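Local coordinates for histidinol-phosphatase (Bordetella pertussis, PDB 3FVV), which probably catalyses the magnesium-dependent dephosphorylation of histidinol phosphate to histidinol, a late step of histidine biosynthesis, as a member of the HAD-like hydrolase superfamily, at residues T3-L8 / A107-A112; F178-F183 / V197-A202. All blocks are in the same frame, centred on the assembly; numbering follows the deposited sequence.

Contact 1 (T3-L8 / A107-A112); sequences TRRLAL and AGDLCA
Strands 5-8 and 110-112 run parallel, their axes 14° apart and 4.7 Å at closest approach, and three backbone hydrogen bonds join them: Leu110 N to Arg5 O, Ala7 N to Leu110 O and Ala112 N to Ala7 O. Where the pairing begins, two arginines fasten the starts of the strands. Arg4, extended from CG to NE, directs NE at Gly108 O (2.8 Å) almost within its guanidinium plane, while CB of Leu110 sits over the centre of one guanidinium face, 3.8 Å above it. Gly108, with its positive phi, ends the preceding helix in a Schellman motif. Arg5 instead bends at chi3 (-43°) and grips Asp109 side-on, NE to OD1 at 3.1 Å and NH2 to OD2 at 2.8 Å, the latter on the syn lone pair. His104 ND1 also hydrogen-bonds to Asp109 OD2. Along the strands, Leu6 and Leu110 lie side by side, CD1 to CD2 at 3.7 Å, on the face that also carries Leu8 and Ala112; Ala7 CB meets Cys111 SG (3.9 Å) on the other. Helix 158-170, through Val164 and Trp167, covers the leucine face, helix 95-106 packs against Ala7 and Cys111, and strand 180-185 flanks strand 5-9 in the parallel sheet of the HAD fold.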
ATOM      1  N   THR A   3      -7.934  20.449 -17.473  1.00 39.13           N
ATOM      2  CA  THR A   3      -8.775  19.262 -17.537  1.00 36.62           C
ATOM      3  C   THR A   3      -8.165  17.967 -16.944  1.00 33.75           C
ATOM      4  O   THR A   3      -8.816  16.935 -16.918  1.00 32.47           O
ATOM      5  CB  THR A   3      -9.135  18.951 -18.999  1.00 37.51           C
ATOM      6  OG1 THR A   3      -7.952  18.540 -19.711  1.00 39.26           O
ATOM      7  CG2 THR A   3      -9.745  20.162 -19.670  1.00 37.77           C
ATOM      8  N   ARG A   4      -6.922  18.001 -16.479  1.00 31.23           N
ATOM      9  CA  ARG A   4      -6.305  16.798 -15.928  1.00 28.83           C
ATOM     10  C   ARG A   4      -7.057  16.179 -14.715  1.00 25.57           C
ATOM     11  O   ARG A   4      -7.726  16.870 -13.960  1.00 25.16           O
ATOM     12  CB  ARG A   4      -4.852  17.064 -15.578  1.00 29.54           C
ATOM     13  CG  ARG A   4      -4.077  15.772 -15.569  1.00 32.97           C
ATOM     14  CD  ARG A   4      -2.620  15.973 -15.298  1.00 36.32           C
ATOM     15  NE  ARG A   4      -1.909  14.746 -15.670  1.00 41.53           N
ATOM     16  CZ  ARG A   4      -0.601  14.531 -15.489  1.00 42.99           C
ATOM     17  NH1 ARG A   4       0.165  15.479 -14.916  1.00 42.50           N
ATOM     18  NH2 ARG A   4      -0.066  13.366 -15.879  1.00 40.56           N
ATOM     19  N   ARG A   5      -6.982  14.866 -14.564  1.00 21.55           N
ATOM     20  CA  ARG A   5      -7.549  14.213 -13.389  1.00 19.60           C
ATOM     21  C   ARG A   5      -6.437  13.547 -12.580  1.00 17.65           C
ATOM     22  O   ARG A   5      -5.345  13.293 -13.094  1.00 16.09           O
ATOM     23  CB  ARG A   5      -8.641  13.245 -13.792  1.00 18.87           C
ATOM     24  CG  ARG A   5      -9.626  13.959 -14.814  1.00 19.99           C
ATOM     25  CD  ARG A   5     -10.607  13.038 -15.413  1.00 21.19           C
ATOM     26  NE  ARG A   5      -9.952  11.782 -15.785  1.00 26.13           N
ATOM     27  CZ  ARG A   5     -10.621  10.712 -16.196  1.00 28.26           C
ATOM     28  NH1 ARG A   5     -11.953  10.788 -16.346  1.00 31.72           N
ATOM     29  NH2 ARG A   5      -9.981   9.589 -16.502  1.00 22.14           N
ATOM     30  N   LEU A   6      -6.708  13.323 -11.307  1.00 16.49           N
ATOM     31  CA  LEU A   6      -5.772  12.615 -10.425  1.00 15.66           C
ATOM     32  C   LEU A   6      -6.371  11.229 -10.176  1.00 15.26           C
ATOM     33  O   LEU A   6      -7.595  11.093  -9.919  1.00 13.66           O
ATOM     34  CB  LEU A   6      -5.647  13.348  -9.116  1.00 15.93           C
ATOM     35  CG  LEU A   6      -4.673  12.829  -8.073  1.00 13.55           C
ATOM     36  CD1 LEU A   6      -3.280  12.944  -8.574  1.00  9.81           C
ATOM     37  CD2 LEU A   6      -4.965  13.640  -6.782  1.00 10.86           C
ATOM     38  N   ALA A   7      -5.514  10.214 -10.223  1.00 12.80           N
ATOM     39  CA  ALA A   7      -5.955   8.887  -9.904  1.00 12.07           C
ATOM     40  C   ALA A   7      -5.062   8.224  -8.873  1.00 12.05           C
ATOM     41  O   ALA A   7      -3.881   7.928  -9.136  1.00 13.93           O
ATOM     42  CB  ALA A   7      -6.007   8.018 -11.254  1.00 11.27           C
ATOM     43  N   LEU A   8      -5.641   7.913  -7.727  1.00 11.79           N
ATOM     44  CA  LEU A   8      -4.947   7.304  -6.622  1.00 12.29           C
ATOM     45  C   LEU A   8      -5.463   5.872  -6.444  1.00 12.84           C
ATOM     46  O   LEU A   8      -6.684   5.614  -6.445  1.00 12.49           O
ATOM     47  CB  LEU A   8      -5.213   8.090  -5.328  1.00 12.31           C
ATOM     48  CG  LEU A   8      -4.880   9.604  -5.447  1.00 12.67           C
ATOM     49  CD1 LEU A   8      -5.289  10.344  -4.124  1.00 10.89           C
ATOM     50  CD2 LEU A   8      -3.442   9.875  -5.811  1.00 12.22           C
ATOM     51  N   ALA A 107      -5.544   7.939 -20.092  1.00 12.20           N
ATOM     52  CA  ALA A 107      -6.315   9.197 -20.187  1.00 11.68           C
ATOM     53  C   ALA A 107      -5.463  10.441 -19.944  1.00 12.42           C
ATOM     54  O   ALA A 107      -5.937  11.560 -20.075  1.00 13.32           O
ATOM     55  CB  ALA A 107      -7.555   9.176 -19.207  1.00 11.14           C
ATOM     56  N   GLY A 108      -4.220  10.254 -19.557  1.00 12.22           N
ATOM     57  CA  GLY A 108      -3.375  11.353 -19.143  1.00 13.40           C
ATOM     58  C   GLY A 108      -3.447  11.634 -17.643  1.00 12.82           C
ATOM     59  O   GLY A 108      -2.956  12.632 -17.204  1.00 13.01           O
ATOM     60  N   ASP A 109      -4.101  10.801 -16.857  1.00 12.42           N
ATOM     61  CA  ASP A 109      -4.298  11.112 -15.444  1.00 12.56           C
ATOM     62  C   ASP A 109      -2.938  11.108 -14.747  1.00 12.94           C
ATOM     63  O   ASP A 109      -2.016  10.414 -15.192  1.00 15.08           O
ATOM     64  CB  ASP A 109      -5.289  10.147 -14.792  1.00 13.11           C
ATOM     65  CG  ASP A 109      -6.725  10.279 -15.380  1.00 17.07           C
ATOM     66  OD1 ASP A 109      -6.932  11.273 -16.159  1.00 14.31           O
ATOM     67  OD2 ASP A 109      -7.623   9.416 -15.046  1.00 16.14           O
ATOM     68  N   LEU A 110      -2.781  11.929 -13.714  1.00 13.02           N
ATOM     69  CA  LEU A 110      -1.636  11.814 -12.803  1.00 13.75           C
ATOM     70  C   LEU A 110      -1.922  10.641 -11.847  1.00 13.06           C
ATOM     71  O   LEU A 110      -2.852  10.716 -11.098  1.00 14.16           O
ATOM     72  CB  LEU A 110      -1.428  13.105 -12.011  1.00 13.83           C
ATOM     73  CG  LEU A 110      -0.323  13.062 -10.947  1.00 16.67           C
ATOM     74  CD1 LEU A 110       1.005  12.668 -11.618  1.00 14.75           C
ATOM     75  CD2 LEU A 110      -0.242  14.403 -10.123  1.00 16.04           C
ATOM     76  N   CYS A 111      -1.122   9.588 -11.874  1.00 13.15           N
ATOM     77  CA  CYS A 111      -1.409   8.333 -11.131  1.00 14.00           C
ATOM     78  C   CYS A 111      -0.357   8.041 -10.045  1.00 13.93           C
ATOM     79  O   CYS A 111       0.829   8.189 -10.270  1.00 13.95           O
ATOM     80  CB  CYS A 111      -1.446   7.134 -12.079  1.00 13.59           C
ATOM     81  SG  CYS A 111      -2.735   7.285 -13.316  1.00 17.98           S
ATOM     82  N   ALA A 112      -0.847   7.599  -8.872  1.00 14.37           N
ATOM     83  CA  ALA A 112      -0.033   7.298  -7.709  1.00 12.49           C
ATOM     84  C   ALA A 112      -0.643   6.098  -6.988  1.00 13.03           C
ATOM     85  O   ALA A 112      -1.900   5.945  -6.889  1.00 14.45           O
ATOM     86  CB  ALA A 112       0.007   8.506  -6.735  1.00 12.58           C
TER
HETATM   87  O   HOH W   1      -6.383  13.517 -17.126  1.00 20.29           O

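Contact 2 (F178-F183 / V197-A202); sequences FAESYF and VTRPIA
Arg199 meets two flat groups of the neighbouring strand in different ways. Its guanidinium stacks on the Glu180 carboxylate, the planes only 10° apart and Glu180 CD 3.3 Å above the guanidinium, offset toward the rim. No N-H points at the acid in this pose, and the salt bridge from NH1 to Glu180 OE2, at 3.3 Å, rests on charge alone. Against Tyr182, by contrast, the guanidinium is steeply turned, 76° from the ring plane. The two side chains run alongside each other in the same direction, so that Arg199 CB makes an off-centre CH-pi contact 4.1 Å from the ring centroid, with Tyr182 OH near the guanidinium edge. Bends at chi2 and chi3 carry the arginine from ring to acid. The two strands belong to one beta-alpha-beta crossover, right-handed as is usual in the Rossmann-like HAD core: strand 180-185 leads through helix 191-196 to strand 199-203, which runs parallel to it. Thr198, just before the second strand, turns OG1 into the position between its backbone N and carbonyl carbon (chi1 62°). From there the hydroxyl donates to the anti lone pair of Glu180 OE1 (2.7 Å) and accepts from Ser181 N. Ser181 answers with OG, which lies 2.8 Å from Thr198 N and accepts its N-H, while Ser181 O accepts a bond from Arg199 N. Further along, Ile201 N bonds to Phe183 O, and the bond from Phe183 N to Arg199 O is weak. On the face away from Tyr182, Phe183 CB touches Val197 CG2 (3.9 Å), and its ring reaches Leu193 and Leu194 of helix 191-196.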
ATOM      1  N   PHE A 178      -7.346  19.566 -10.058  1.00 20.05           N
ATOM      2  CA  PHE A 178      -7.816  18.520 -11.003  1.00 17.80           C
ATOM      3  C   PHE A 178      -9.294  18.630 -11.301  1.00 17.02           C
ATOM      4  O   PHE A 178     -10.076  18.971 -10.443  1.00 15.87           O
ATOM      5  CB  PHE A 178      -7.498  17.150 -10.424  1.00 17.22           C
ATOM      6  CG  PHE A 178      -6.063  16.976 -10.194  1.00 16.27           C
ATOM      7  CD1 PHE A 178      -5.230  16.661 -11.243  1.00 16.60           C
ATOM      8  CD2 PHE A 178      -5.513  17.258  -8.950  1.00 18.07           C
ATOM      9  CE1 PHE A 178      -3.881  16.550 -11.046  1.00 17.42           C
ATOM     10  CE2 PHE A 178      -4.147  17.172  -8.759  1.00 17.56           C
ATOM     11  CZ  PHE A 178      -3.338  16.815  -9.814  1.00 17.25           C
ATOM     12  N   ALA A 179      -9.686  18.290 -12.509  1.00 16.59           N
ATOM     13  CA  ALA A 179     -11.104  18.250 -12.858  1.00 16.13           C
ATOM     14  C   ALA A 179     -11.858  17.186 -12.043  1.00 17.12           C
ATOM     15  O   ALA A 179     -13.022  17.380 -11.699  1.00 16.95           O
ATOM     16  CB  ALA A 179     -11.280  18.040 -14.397  1.00 16.16           C
ATOM     17  N   GLU A 180     -11.215  16.048 -11.743  1.00 16.83           N
ATOM     18  CA  GLU A 180     -11.734  15.053 -10.790  1.00 17.08           C
ATOM     19  C   GLU A 180     -10.526  14.411 -10.136  1.00 16.07           C
ATOM     20  O   GLU A 180      -9.446  14.382 -10.719  1.00 16.62           O
ATOM     21  CB  GLU A 180     -12.428  13.876 -11.481  1.00 18.76           C
ATOM     22  CG  GLU A 180     -13.597  14.180 -12.366  1.00 23.63           C
ATOM     23  CD  GLU A 180     -14.710  14.865 -11.629  1.00 30.09           C
ATOM     24  OE1 GLU A 180     -14.805  14.752 -10.365  1.00 32.25           O
ATOM     25  OE2 GLU A 180     -15.501  15.547 -12.320  1.00 34.69           O
ATOM     26  N   SER A 181     -10.737  13.809  -8.988  1.00 16.12           N
ATOM     27  CA  SER A 181      -9.737  12.940  -8.323  1.00 15.14           C
ATOM     28  C   SER A 181     -10.417  11.671  -7.948  1.00 15.46           C
ATOM     29  O   SER A 181     -11.479  11.724  -7.305  1.00 14.41           O
ATOM     30  CB  SER A 181      -9.224  13.569  -7.047  1.00 15.39           C
ATOM     31  OG  SER A 181     -10.314  14.210  -6.386  1.00 16.66           O
ATOM     32  N   TYR A 182      -9.829  10.539  -8.371  1.00 14.93           N
ATOM     33  CA  TYR A 182     -10.317   9.197  -8.073  1.00 14.96           C
ATOM     34  C   TYR A 182      -9.424   8.580  -6.961  1.00 14.76           C
ATOM     35  O   TYR A 182      -8.248   8.891  -6.888  1.00 14.58           O
ATOM     36  CB  TYR A 182     -10.161   8.300  -9.308  1.00 15.35           C
ATOM     37  CG  TYR A 182     -10.985   8.686 -10.516  1.00 15.81           C
ATOM     38  CD1 TYR A 182     -12.172   8.034 -10.802  1.00 19.62           C
ATOM     39  CD2 TYR A 182     -10.573   9.671 -11.393  1.00 21.38           C
ATOM     40  CE1 TYR A 182     -12.944   8.365 -11.907  1.00 20.15           C
ATOM     41  CE2 TYR A 182     -11.363  10.021 -12.494  1.00 22.43           C
ATOM     42  CZ  TYR A 182     -12.550   9.357 -12.712  1.00 22.55           C
ATOM     43  OH  TYR A 182     -13.343   9.618 -13.801  1.00 32.28           O
ATOM     44  N   PHE A 183     -10.007   7.760  -6.090  1.00 13.77           N
ATOM     45  CA  PHE A 183      -9.257   6.914  -5.163  1.00 14.96           C
ATOM     46  C   PHE A 183     -10.014   5.592  -5.087  1.00 14.35           C
ATOM     47  O   PHE A 183     -11.234   5.590  -4.902  1.00 15.08           O
ATOM     48  CB  PHE A 183      -9.099   7.543  -3.775  1.00 15.80           C
ATOM     49  CG  PHE A 183      -8.345   6.681  -2.789  1.00 14.47           C
ATOM     50  CD1 PHE A 183      -7.139   6.055  -3.139  1.00 15.27           C
ATOM     51  CD2 PHE A 183      -8.832   6.507  -1.502  1.00 16.37           C
ATOM     52  CE1 PHE A 183      -6.468   5.259  -2.251  1.00 11.99           C
ATOM     53  CE2 PHE A 183      -8.146   5.744  -0.584  1.00 14.75           C
ATOM     54  CZ  PHE A 183      -6.979   5.085  -0.953  1.00 13.65           C
ATOM     55  N   VAL A 197     -11.479  12.952  -2.056  1.00 19.29           N
ATOM     56  CA  VAL A 197     -11.377  13.084  -3.501  1.00 18.83           C
ATOM     57  C   VAL A 197     -12.762  13.327  -4.063  1.00 19.29           C
ATOM     58  O   VAL A 197     -13.730  13.176  -3.352  1.00 18.90           O
ATOM     59  CB  VAL A 197     -10.792  11.787  -4.131  1.00 19.45           C
ATOM     60  CG1 VAL A 197      -9.335  11.650  -3.778  1.00 16.22           C
ATOM     61  CG2 VAL A 197     -11.589  10.566  -3.688  1.00 18.03           C
ATOM     62  N   THR A 198     -12.890  13.605  -5.346  1.00 18.63           N
ATOM     63  CA  THR A 198     -14.257  13.742  -5.878  1.00 19.32           C
ATOM     64  C   THR A 198     -14.866  12.431  -6.333  1.00 19.88           C
ATOM     65  O   THR A 198     -16.085  12.360  -6.375  1.00 18.64           O
ATOM     66  CB  THR A 198     -14.351  14.720  -7.038  1.00 18.89           C
ATOM     67  OG1 THR A 198     -13.535  14.201  -8.095  1.00 18.47           O
ATOM     68  CG2 THR A 198     -13.842  16.158  -6.586  1.00 16.23           C
ATOM     69  N   ARG A 199     -14.071  11.402  -6.677  1.00 19.80           N
ATOM     70  CA  ARG A 199     -14.642  10.137  -7.124  1.00 19.70           C
ATOM     71  C   ARG A 199     -14.092   8.925  -6.369  1.00 19.43           C
ATOM     72  O   ARG A 199     -13.211   8.202  -6.856  1.00 17.21           O
ATOM     73  CB  ARG A 199     -14.386   9.937  -8.599  1.00 21.13           C
ATOM     74  CG  ARG A 199     -14.696  11.112  -9.447  1.00 27.09           C
ATOM     75  CD  ARG A 199     -16.013  10.951 -10.199  1.00 35.11           C
ATOM     76  NE  ARG A 199     -15.756  11.106 -11.642  1.00 40.83           N
ATOM     77  CZ  ARG A 199     -16.351  11.961 -12.467  1.00 43.94           C
ATOM     78  NH1 ARG A 199     -17.313  12.779 -12.040  1.00 47.41           N
ATOM     79  NH2 ARG A 199     -15.993  11.961 -13.751  1.00 44.93           N
ATOM     80  N   PRO A 200     -14.632   8.680  -5.177  1.00 18.64           N
ATOM     81  CA  PRO A 200     -14.255   7.497  -4.418  1.00 18.05           C
ATOM     82  C   PRO A 200     -14.824   6.213  -5.044  1.00 17.83           C
ATOM     83  O   PRO A 200     -16.025   6.185  -5.415  1.00 18.59           O
ATOM     84  CB  PRO A 200     -14.905   7.750  -3.046  1.00 17.44           C
ATOM     85  CG  PRO A 200     -16.073   8.624  -3.350  1.00 17.98           C
ATOM     86  CD  PRO A 200     -15.657   9.493  -4.493  1.00 18.85           C
ATOM     87  N   ILE A 201     -14.008   5.162  -5.112  1.00 15.50           N
ATOM     88  CA  ILE A 201     -14.425   3.860  -5.704  1.00 16.42           C
ATOM     89  C   ILE A 201     -14.058   2.790  -4.683  1.00 15.24           C
ATOM     90  O   ILE A 201     -12.903   2.686  -4.273  1.00 14.90           O
ATOM     91  CB  ILE A 201     -13.658   3.490  -7.036  1.00 16.85           C
ATOM     92  CG1 ILE A 201     -13.631   4.658  -8.063  1.00 20.74           C
ATOM     93  CG2 ILE A 201     -14.236   2.278  -7.672  1.00 16.72           C
ATOM     94  CD1 ILE A 201     -14.977   5.095  -8.531  1.00 23.34           C
ATOM     95  N   ALA A 202     -15.044   2.048  -4.243  1.00 14.37           N
ATOM     96  CA  ALA A 202     -14.864   0.963  -3.328  1.00 14.37           C
ATOM     97  C   ALA A 202     -14.540  -0.241  -4.207  1.00 14.36           C
ATOM     98  O   ALA A 202     -15.389  -0.693  -4.990  1.00 15.58           O
ATOM     99  CB  ALA A 202     -16.130   0.744  -2.561  1.00 13.89           C
TER

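Both contacts are parallel pairings within one sheet, their centres 10 Å apart, and strands 5-9 and 180-185 join them as direct neighbours. Leu6 O probably accepts a hydrogen bond from Tyr182 N, and Arg4 O one from Ala179 N. Contact 1 is mostly buried, with leucines under helix 158-170 and an ion pair formed edge-on through directed N-H bonds. Contact 2 is only partly buried; its ion pair is stacked, and the hydroxyls of Ser181 and Thr198 make the side-chain-to-backbone bonds that an arginine makes in contact 1. The two also differ in span: 98 residues, largely helical, separate the segments of contact 1, whereas a short crossover links those of contact 2.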